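Local structure of SalCYP truncation (Salinispora tropica, 7ABB) at residues Ser120-Asp132 with Pro376-Trp388. The protein is a haem-containing cytochrome P450, a mostly helical protein that holds heme c in its interior. Numbering follows the deposited sequence.
Sequences SAFVDRGEVSFSD and PFLRNVYDLRIVW
The indole of Trp-388 lies flat against the turn at Gly-126, whose CA sits 3.5 Å from the centroid of the five-membered ring. Glycine suits doubly: its phi is positive, and a CB would collide with Trp-388 O. With CG between backbone N and carbonyl carbon (chi1 55°), the ring swings back over the turn, and NE1 reaches a lone pair of Val-123 O at 2.8 Å. Its CH2 rests in the shallow groove where the flat Phe-122 ring (CD1, 3.8 Å) meets branched Val-128 (CG1). Strands 127-129 and 385-387 form a two-stranded antiparallel sheet of this helical P450, joining the chain's last strand to the short one leading into helix 130-147. On the face shared by Val-128 and Ile-386, CD1 of Ile-386 and CD2 of Leu-384 nestle against Phe-130, 3.7 Å separating Ile-386 CD1 from Phe-130 CD1. The other face is mainly polar: extended Arg-385 salt-bridges Glu-127 OE1 side-on through NE and NH2, carboxylate and guanidinium planes 81° apart, with Val-387 CG1 against the guanidinium, while Ser-129 OG donates to Asp-383 OD1. Beyond the sheet, small Ser-131 leaves room for the Tyr-382 ring edge, its OG donating to Tyr-382 OH, which also bonds Asn-242.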
loop_
_atom_site.group_PDB
_atom_site.type_symbol
_atom_site.label_atom_id
_atom_site.label_comp_id
_atom_site.label_asym_id
_atom_site.label_seq_id
_atom_site.Cartn_x
_atom_site.Cartn_y
_atom_site.Cartn_z
ATOM N N SER A 120 8.268 -16.275 -16.327
ATOM C CA SER A 120 8.825 -17.176 -17.330
ATOM C C SER A 120 10.273 -16.852 -17.641
ATOM O O SER A 120 11.064 -17.761 -17.923
ATOM C CB SER A 120 8.000 -17.100 -18.620
ATOM O OG SER A 120 6.765 -17.758 -18.482
ATOM N N ALA A 121 10.647 -15.579 -17.584
ATOM C CA ALA A 121 11.983 -15.188 -18.008
ATOM C C ALA A 121 13.061 -15.572 -17.003
ATOM O O ALA A 121 14.237 -15.557 -17.362
ATOM C CB ALA A 121 12.026 -13.674 -18.255
ATOM N N PHE A 122 12.705 -15.905 -15.758
ATOM C CA PHE A 122 13.716 -16.328 -14.791
ATOM C C PHE A 122 13.485 -17.701 -14.176
ATOM O O PHE A 122 14.324 -18.128 -13.383
ATOM C CB PHE A 122 13.909 -15.299 -13.664
ATOM C CG PHE A 122 12.670 -14.926 -12.896
ATOM C CD1 PHE A 122 12.142 -15.754 -11.912
ATOM C CD2 PHE A 122 12.069 -13.693 -13.097
ATOM C CE1 PHE A 122 11.007 -15.375 -11.181
ATOM C CE2 PHE A 122 10.954 -13.313 -12.390
ATOM C CZ PHE A 122 10.412 -14.134 -11.424
ATOM N N VAL A 123 12.430 -18.430 -14.553
ATOM C CA VAL A 123 12.189 -19.758 -13.975
ATOM C C VAL A 123 13.427 -20.646 -14.077
ATOM O O VAL A 123 13.733 -21.415 -13.155
ATOM C CB VAL A 123 10.982 -20.447 -14.642
ATOM C CG1 VAL A 123 10.846 -21.879 -14.146
ATOM C CG2 VAL A 123 9.725 -19.739 -14.329
ATOM N N ASP A 124 14.121 -20.615 -15.217
ATOM C CA ASP A 124 15.237 -21.529 -15.431
ATOM C C ASP A 124 16.446 -21.249 -14.538
ATOM O O ASP A 124 17.304 -22.125 -14.407
ATOM C CB ASP A 124 15.664 -21.493 -16.910
ATOM C CG ASP A 124 14.646 -22.139 -17.830
ATOM O OD1 ASP A 124 13.720 -22.812 -17.330
ATOM O OD2 ASP A 124 14.785 -21.989 -19.060
ATOM N N ARG A 125 16.516 -20.081 -13.892
ATOM C CA ARG A 125 17.674 -19.752 -13.063
ATOM C C ARG A 125 17.668 -20.465 -11.713
ATOM O O ARG A 125 18.736 -20.677 -11.132
ATOM C CB ARG A 125 17.714 -18.250 -12.818
ATOM C CG ARG A 125 18.115 -17.476 -14.075
ATOM C CD ARG A 125 17.801 -16.011 -13.983
ATOM N NE ARG A 125 18.176 -15.447 -12.700
ATOM C CZ ARG A 125 17.847 -14.221 -12.304
ATOM N NH1 ARG A 125 17.181 -13.414 -13.130
ATOM N NH2 ARG A 125 18.215 -13.798 -11.101
ATOM N N GLY A 126 16.496 -20.818 -11.202
ATOM C CA GLY A 126 16.424 -21.355 -9.862
ATOM C C GLY A 126 16.647 -20.333 -8.770
ATOM O O GLY A 126 16.757 -20.708 -7.595
ATOM N N GLU A 127 16.714 -19.047 -9.112
ATOM C CA GLU A 127 16.798 -18.000 -8.102
ATOM C C GLU A 127 16.351 -16.689 -8.722
ATOM O O GLU A 127 16.437 -16.493 -9.938
ATOM C CB GLU A 127 18.216 -17.827 -7.529
ATOM C CG GLU A 127 19.194 -17.256 -8.508
ATOM C CD GLU A 127 20.576 -16.962 -7.969
ATOM O OE1 GLU A 127 20.949 -17.342 -6.817
ATOM O OE2 GLU A 127 21.368 -16.401 -8.758
ATOM N N VAL A 128 15.898 -15.786 -7.859
ATOM C CA VAL A 128 15.558 -14.432 -8.266
ATOM C C VAL A 128 15.630 -13.524 -7.048
ATOM O O VAL A 128 15.391 -13.957 -5.916
ATOM C CB VAL A 128 14.153 -14.401 -8.921
ATOM C CG1 VAL A 128 13.040 -14.655 -7.909
ATOM C CG2 VAL A 128 13.920 -13.059 -9.663
ATOM N N SER A 129 15.936 -12.248 -7.288
ATOM C CA SER A 129 15.738 -11.208 -6.287
ATOM C C SER A 129 14.311 -10.718 -6.505
ATOM O O SER A 129 14.020 -9.963 -7.446
ATOM C CB SER A 129 16.785 -10.108 -6.416
ATOM O OG SER A 129 16.500 -9.036 -5.511
ATOM N N PHE A 130 13.406 -11.189 -5.652
ATOM C CA PHE A 130 11.980 -11.165 -5.960
ATOM C C PHE A 130 11.482 -9.749 -6.242
ATOM O O PHE A 130 10.779 -9.514 -7.234
ATOM C CB PHE A 130 11.204 -11.790 -4.805
ATOM C CG PHE A 130 9.720 -11.778 -4.985
ATOM C CD1 PHE A 130 9.072 -12.803 -5.647
ATOM C CD2 PHE A 130 8.954 -10.723 -4.492
ATOM C CE1 PHE A 130 7.696 -12.790 -5.824
ATOM C CE2 PHE A 130 7.580 -10.728 -4.634
ATOM C CZ PHE A 130 6.947 -11.753 -5.301
ATOM N N SER A 131 11.790 -8.798 -5.363
ATOM C CA SER A 131 11.193 -7.480 -5.548
ATOM C C SER A 131 11.940 -6.645 -6.585
ATOM O O SER A 131 11.308 -5.917 -7.358
ATOM C CB SER A 131 11.121 -6.739 -4.214
ATOM O OG SER A 131 10.196 -7.403 -3.367
ATOM N N ASP A 132 13.272 -6.726 -6.619
ATOM C CA ASP A 132 14.048 -5.917 -7.558
ATOM C C ASP A 132 13.815 -6.353 -8.998
ATOM O O ASP A 132 13.653 -5.509 -9.891
ATOM C CB ASP A 132 15.540 -6.008 -7.241
ATOM C CG ASP A 132 15.926 -5.303 -5.958
ATOM O OD1 ASP A 132 15.091 -4.556 -5.400
ATOM O OD2 ASP A 132 17.078 -5.499 -5.517
ATOM N N PRO A 376 13.406 -11.716 8.225
ATOM C CA PRO A 376 12.903 -10.453 8.773
ATOM C C PRO A 376 11.685 -9.956 8.019
ATOM O O PRO A 376 11.442 -10.289 6.863
ATOM C CB PRO A 376 14.086 -9.504 8.578
ATOM C CG PRO A 376 14.706 -9.978 7.297
ATOM C CD PRO A 376 14.527 -11.496 7.287
ATOM N N PHE A 377 10.910 -9.108 8.698
ATOM C CA PHE A 377 9.860 -8.388 7.997
ATOM C C PHE A 377 10.511 -7.464 6.966
ATOM O O PHE A 377 11.485 -6.770 7.284
ATOM C CB PHE A 377 9.008 -7.582 9.000
ATOM C CG PHE A 377 7.883 -6.808 8.350
ATOM C CD1 PHE A 377 6.737 -7.451 7.934
ATOM C CD2 PHE A 377 8.008 -5.450 8.116
ATOM C CE1 PHE A 377 5.706 -6.753 7.303
ATOM C CE2 PHE A 377 6.960 -4.733 7.496
ATOM C CZ PHE A 377 5.827 -5.393 7.088
ATOM N N LEU A 378 9.970 -7.451 5.743
ATOM C CA LEU A 378 10.577 -6.758 4.606
ATOM C C LEU A 378 9.985 -5.362 4.480
ATOM O O LEU A 378 8.771 -5.226 4.365
ATOM C CB LEU A 378 10.350 -7.535 3.314
ATOM C CG LEU A 378 10.874 -8.979 3.369
ATOM C CD1 LEU A 378 10.464 -9.709 2.109
ATOM C CD2 LEU A 378 12.369 -9.001 3.565
ATOM N N ARG A 379 10.843 -4.348 4.529
ATOM C CA ARG A 379 10.437 -2.955 4.399
ATOM C C ARG A 379 11.657 -2.148 3.987
ATOM O O ARG A 379 12.797 -2.599 4.126
ATOM C CB ARG A 379 9.855 -2.413 5.710
ATOM C CG ARG A 379 10.819 -2.509 6.873
ATOM C CD ARG A 379 10.152 -2.267 8.231
ATOM N NE ARG A 379 9.929 -0.849 8.501
ATOM C CZ ARG A 379 10.681 -0.097 9.305
ATOM N NH1 ARG A 379 11.735 -0.604 9.937
ATOM N NH2 ARG A 379 10.375 1.181 9.471
ATOM N N ASN A 380 11.412 -0.945 3.471
ATOM C CA ASN A 380 12.507 -0.026 3.119
ATOM C C ASN A 380 13.428 -0.738 2.129
ATOM O O ASN A 380 12.939 -1.262 1.115
ATOM C CB ASN A 380 13.184 0.442 4.396
ATOM C CG ASN A 380 12.240 1.206 5.305
ATOM O OD1 ASN A 380 11.345 1.896 4.825
ATOM N ND2 ASN A 380 12.425 1.070 6.610
ATOM N N VAL A 381 14.737 -0.777 2.371
ATOM C CA VAL A 381 15.696 -1.443 1.493
ATOM C C VAL A 381 15.925 -2.866 1.987
ATOM O O VAL A 381 16.352 -3.079 3.125
ATOM C CB VAL A 381 17.014 -0.664 1.444
ATOM C CG1 VAL A 381 18.031 -1.389 0.558
ATOM C CG2 VAL A 381 16.761 0.756 0.949
ATOM N N TYR A 382 15.642 -3.833 1.128
ATOM C CA TYR A 382 15.840 -5.243 1.438
ATOM C C TYR A 382 16.115 -5.985 0.138
ATOM O O TYR A 382 15.906 -5.456 -0.954
ATOM C CB TYR A 382 14.613 -5.822 2.150
ATOM C CG TYR A 382 13.366 -5.832 1.299
ATOM C CD1 TYR A 382 13.080 -6.903 0.456
ATOM C CD2 TYR A 382 12.473 -4.761 1.335
ATOM C CE1 TYR A 382 11.941 -6.917 -0.328
ATOM C CE2 TYR A 382 11.335 -4.762 0.554
ATOM C CZ TYR A 382 11.069 -5.839 -0.276
ATOM O OH TYR A 382 9.945 -5.881 -1.069
ATOM N N ASP A 383 16.563 -7.236 0.258
ATOM C CA ASP A 383 16.794 -8.079 -0.913
ATOM C C ASP A 383 16.235 -9.459 -0.596
ATOM O O ASP A 383 16.833 -10.213 0.177
ATOM C CB ASP A 383 18.282 -8.136 -1.266
ATOM C CG ASP A 383 18.569 -8.976 -2.505
ATOM O OD1 ASP A 383 17.626 -9.570 -3.060
ATOM O OD2 ASP A 383 19.745 -9.037 -2.922
ATOM N N LEU A 384 15.097 -9.783 -1.175
ATOM C CA LEU A 384 14.441 -11.065 -0.962
ATOM C C LEU A 384 14.886 -12.000 -2.073
ATOM O O LEU A 384 14.438 -11.871 -3.215
ATOM C CB LEU A 384 12.928 -10.899 -0.958
ATOM C CG LEU A 384 12.139 -12.206 -0.958
ATOM C CD1 LEU A 384 12.461 -13.025 0.272
ATOM C CD2 LEU A 384 10.659 -11.929 -1.031
ATOM N N ARG A 385 15.769 -12.932 -1.731
ATOM C CA ARG A 385 16.190 -13.986 -2.645
ATOM C C ARG A 385 15.326 -15.217 -2.397
ATOM O O ARG A 385 15.167 -15.656 -1.255
ATOM C CB ARG A 385 17.670 -14.318 -2.448
ATOM C CG ARG A 385 18.218 -15.399 -3.379
ATOM C CD ARG A 385 19.731 -15.559 -3.240
ATOM N NE ARG A 385 20.270 -16.703 -3.993
ATOM C CZ ARG A 385 21.063 -17.654 -3.487
ATOM N NH1 ARG A 385 21.417 -17.622 -2.200
ATOM N NH2 ARG A 385 21.515 -18.658 -4.263
ATOM N N ILE A 386 14.778 -15.772 -3.469
ATOM C CA ILE A 386 14.034 -17.020 -3.433
ATOM C C ILE A 386 14.755 -17.977 -4.368
ATOM O O ILE A 386 15.283 -17.552 -5.404
ATOM C CB ILE A 386 12.574 -16.824 -3.879
ATOM C CG1 ILE A 386 11.914 -15.714 -3.062
ATOM C CG2 ILE A 386 11.796 -18.124 -3.814
ATOM C CD1 ILE A 386 10.484 -15.439 -3.430
ATOM N N VAL A 387 14.795 -19.261 -3.996
ATOM C CA VAL A 387 15.429 -20.282 -4.820
ATOM C C VAL A 387 14.489 -21.474 -5.001
ATOM O O VAL A 387 13.548 -21.684 -4.233
ATOM C CB VAL A 387 16.788 -20.744 -4.227
ATOM C CG1 VAL A 387 17.759 -19.566 -4.089
ATOM C CG2 VAL A 387 16.618 -21.447 -2.883
ATOM N N TRP A 388 14.772 -22.274 -6.036
ATOM C CA TRP A 388 13.951 -23.441 -6.335
ATOM C C TRP A 388 14.720 -24.396 -7.226
ATOM O O TRP A 388 15.656 -23.981 -7.906
ATOM C CB TRP A 388 12.629 -23.053 -7.022
ATOM C CG TRP A 388 12.802 -22.231 -8.272
ATOM C CD1 TRP A 388 12.878 -22.693 -9.561
ATOM C CD2 TRP A 388 12.929 -20.814 -8.347
ATOM N NE1 TRP A 388 13.040 -21.642 -10.431
ATOM C CE2 TRP A 388 13.060 -20.475 -9.711
ATOM C CE3 TRP A 388 12.910 -19.789 -7.396
ATOM C CZ2 TRP A 388 13.230 -19.154 -10.145
ATOM C CZ3 TRP A 388 13.051 -18.471 -7.839
ATOM C CH2 TRP A 388 13.213 -18.174 -9.192
ATOM O OXT TRP A 388 14.397 -25.583 -7.253
HETATM O O HOH W 1 14.270 -8.310 -3.791
HETATM O O HOH W 2 14.196 -5.645 -3.081
HETATM O O HOH W 3 17.732 -4.732 -3.139
#